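Local coordinates for regulatory protein RecX (Lactobacillus salivarius, PDB 3E3V) that probably modulates the activity of the recombinase RecA, this chain being the part built of three successive three-helix domains, at residues K36-E39 with D40-S44. Numbering follows the deposited sequence.
Sequences KEVE and DKLRS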
ATOM      1  N   LYS A  36      10.121   1.990  10.185  1.00 36.88           N
ATOM      2  CA  LYS A  36       9.894   3.324  10.732  1.00 38.34           C
ATOM      3  C   LYS A  36       8.791   3.369  11.794  1.00 38.96           C
ATOM      4  O   LYS A  36       8.885   4.140  12.755  1.00 39.91           O
ATOM      5  CB  LYS A  36       9.581   4.312   9.602  1.00 41.02           C
ATOM      6  CG  LYS A  36       9.895   5.757   9.963  1.00 41.82           C
ATOM      7  CD  LYS A  36       9.220   6.736   9.022  1.00 45.03           C
ATOM      8  CE  LYS A  36       9.451   8.171   9.470  1.00 44.14           C
ATOM      9  NZ  LYS A  36       8.659   9.129   8.645  1.00 47.08           N
ATOM     10  N   GLU A  37       7.745   2.561  11.633  1.00 39.38           N
ATOM     11  CA  GLU A  37       6.663   2.527  12.621  1.00 40.00           C
ATOM     12  C   GLU A  37       7.200   2.102  13.985  1.00 41.30           C
ATOM     13  O   GLU A  37       6.761   2.600  15.024  1.00 42.67           O
ATOM     14  CB  GLU A  37       5.560   1.550  12.201  1.00 41.13           C
ATOM     15  CG  GLU A  37       4.521   2.117  11.249  1.00 40.03           C
ATOM     16  CD  GLU A  37       3.417   1.122  10.963  1.00 40.37           C
ATOM     17  OE1 GLU A  37       3.719   0.041  10.418  1.00 38.41           O
ATOM     18  OE2 GLU A  37       2.245   1.409  11.290  1.00 41.28           O
ATOM     19  N   VAL A  38       8.134   1.155  13.980  1.00 40.19           N
ATOM     20  CA  VAL A  38       8.738   0.674  15.216  1.00 39.39           C
ATOM     21  C   VAL A  38       9.838   1.652  15.606  1.00 40.66           C
ATOM     22  O   VAL A  38       9.985   2.009  16.767  1.00 41.48           O
ATOM     23  CB  VAL A  38       9.365  -0.735  15.034  1.00 37.55           C
ATOM     24  CG1 VAL A  38       9.937  -1.228  16.356  1.00 36.49           C
ATOM     25  CG2 VAL A  38       8.324  -1.710  14.528  1.00 34.61           C
ATOM     26  N   GLU A  39      10.595   2.088  14.606  1.00 43.00           N
ATOM     27  CA  GLU A  39      11.701   3.018  14.780  1.00 45.22           C
ATOM     28  C   GLU A  39      11.277   4.261  15.559  1.00 47.87           C
ATOM     29  O   GLU A  39      12.065   4.819  16.326  1.00 48.45           O
ATOM     30  CB  GLU A  39      12.247   3.400  13.408  1.00 45.96           C
ATOM     31  CG  GLU A  39      13.731   3.608  13.373  1.00 45.87           C
ATOM     32  CD  GLU A  39      14.292   3.418  11.984  1.00 47.01           C
ATOM     33  OE1 GLU A  39      13.784   4.058  11.029  1.00 47.38           O
ATOM     34  OE2 GLU A  39      15.247   2.625  11.847  1.00 46.46           O
ATOM     35  N   ASP A  40      10.044   4.715  15.354  1.00 50.04           N
ATOM     36  CA  ASP A  40       9.567   5.854  16.123  1.00 52.46           C
ATOM     37  C   ASP A  40       8.312   5.500  16.919  1.00 52.89           C
ATOM     38  O   ASP A  40       7.284   6.170  16.853  1.00 54.44           O
ATOM     39  CB  ASP A  40       9.366   7.121  15.256  1.00 53.06           C
ATOM     40  CG  ASP A  40       8.491   6.896  14.043  1.00 53.44           C
ATOM     41  OD1 ASP A  40       7.366   6.375  14.192  1.00 55.75           O
ATOM     42  OD2 ASP A  40       8.930   7.271  12.931  1.00 54.11           O
ATOM     43  N   LYS A  41       8.427   4.402  17.656  1.00 53.11           N
ATOM     44  CA  LYS A  41       7.390   3.915  18.557  1.00 53.37           C
ATOM     45  C   LYS A  41       8.202   3.661  19.817  1.00 54.30           C
ATOM     46  O   LYS A  41       7.669   3.593  20.929  1.00 54.26           O
ATOM     47  CB  LYS A  41       6.768   2.608  18.065  1.00 52.69           C
ATOM     48  CG  LYS A  41       6.025   1.831  19.156  1.00 51.67           C
ATOM     49  CD  LYS A  41       4.964   2.684  19.858  1.00 53.15           C
ATOM     50  CE  LYS A  41       4.308   1.925  21.020  1.00 52.44           C
ATOM     51  NZ  LYS A  41       3.328   2.752  21.801  1.00 52.99           N
ATOM     52  N   LEU A  42       9.511   3.523  19.608  1.00 53.18           N
ATOM     53  CA  LEU A  42      10.458   3.311  20.689  1.00 53.20           C
ATOM     54  C   LEU A  42      10.719   4.699  21.259  1.00 53.98           C
ATOM     55  O   LEU A  42      11.192   4.852  22.386  1.00 54.50           O
ATOM     56  CB  LEU A  42      11.761   2.701  20.151  1.00 50.91           C
ATOM     57  CG  LEU A  42      11.653   1.324  19.481  1.00 49.84           C
ATOM     58  CD1 LEU A  42      13.008   0.904  18.919  1.00 48.47           C
ATOM     59  CD2 LEU A  42      11.150   0.305  20.490  1.00 48.09           C
ATOM     60  N   ARG A  43      10.392   5.710  20.459  1.00 54.78           N
ATOM     61  CA  ARG A  43      10.558   7.101  20.852  1.00 55.40           C
ATOM     62  C   ARG A  43       9.368   7.531  21.710  1.00 56.76           C
ATOM     63  O   ARG A  43       9.447   8.513  22.453  1.00 55.75           O
ATOM     64  CB  ARG A  43      10.675   7.974  19.604  1.00 54.85           C
ATOM     65  CG  ARG A  43      12.010   7.823  18.891  1.00 55.43           C
ATOM     66  CD  ARG A  43      11.927   8.226  17.429  1.00 55.38           C
ATOM     67  NE  ARG A  43      13.256   8.316  16.827  1.00 57.01           N
ATOM     68  CZ  ARG A  43      13.496   8.240  15.520  1.00 57.49           C
ATOM     69  NH1 ARG A  43      12.496   8.067  14.664  1.00 57.81           N
ATOM     70  NH2 ARG A  43      14.741   8.338  15.070  1.00 58.27           N
ATOM     71  N   SER A  44       8.268   6.787  21.597  1.00 58.08           N
ATOM     72  CA  SER A  44       7.060   7.059  22.374  1.00 60.38           C
ATOM     73  C   SER A  44       7.314   6.603  23.801  1.00 62.07           C
ATOM     74  O   SER A  44       6.466   6.759  24.683  1.00 63.10           O
ATOM     75  CB  SER A  44       5.869   6.273  21.820  1.00 59.42           C
ATOM     76  OG  SER A  44       5.617   6.599  20.468  1.00 62.26           O
TER
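The carbonyl oxygen of Val-38 takes two backbone donors. Leu-42 N lies 3.3 Å from Val-38 O, nearly in line with the C=O bond, and Lys-41 N lies 3.0 Å from Val-38 O, above the carbonyl plane. Both come from the same face. This is the C-terminal end of helix 35-39, in the first three-helix domain of RecX. Asp-40 is the first residue to leave helical backbone angles, and the chain then turns towards helix 49-61. The last helical bond before the chain departs runs from Asp-40 N to Lys-36 O, 2.9 Å. The Asp-40 side chain folds back and sets the flat side of its carboxylate just beyond Lys-36 O, Asp-40 CG, OD1 and OD2 each being 3.1 Å from that oxygen. Its CG sits between the backbone N and the carbonyl carbon (chi1 53°), which puts acceptor against acceptor, so of Asp-40 just the N bonds to Lys-36 O. The extended Lys-36 chain runs past this carboxylate, with Lys-36 CG 3.5 Å from Asp-40 OD2. The charges do not meet, Lys-36 NZ being 4.7 Å from Asp-40 OD2, though the lysine probably steadies the carboxylate charge. A leucine in place of Asp-40 would probably leave the Lys-36 ammonium without this nearby negative charge. On the buried side, Val-38 CG1 approaches Leu-42 CG at 4.4 Å. Val-38 also packs on Ile-56 and Leu-42 on Ile-52, of helix 49-61. Arg-43 reaches back and forms a salt bridge with Glu-49. Asp-40 CB lies at the edge of its guanidinium, and Glu-39 O sits over one face, 3.7 Å from Arg-43 NH1.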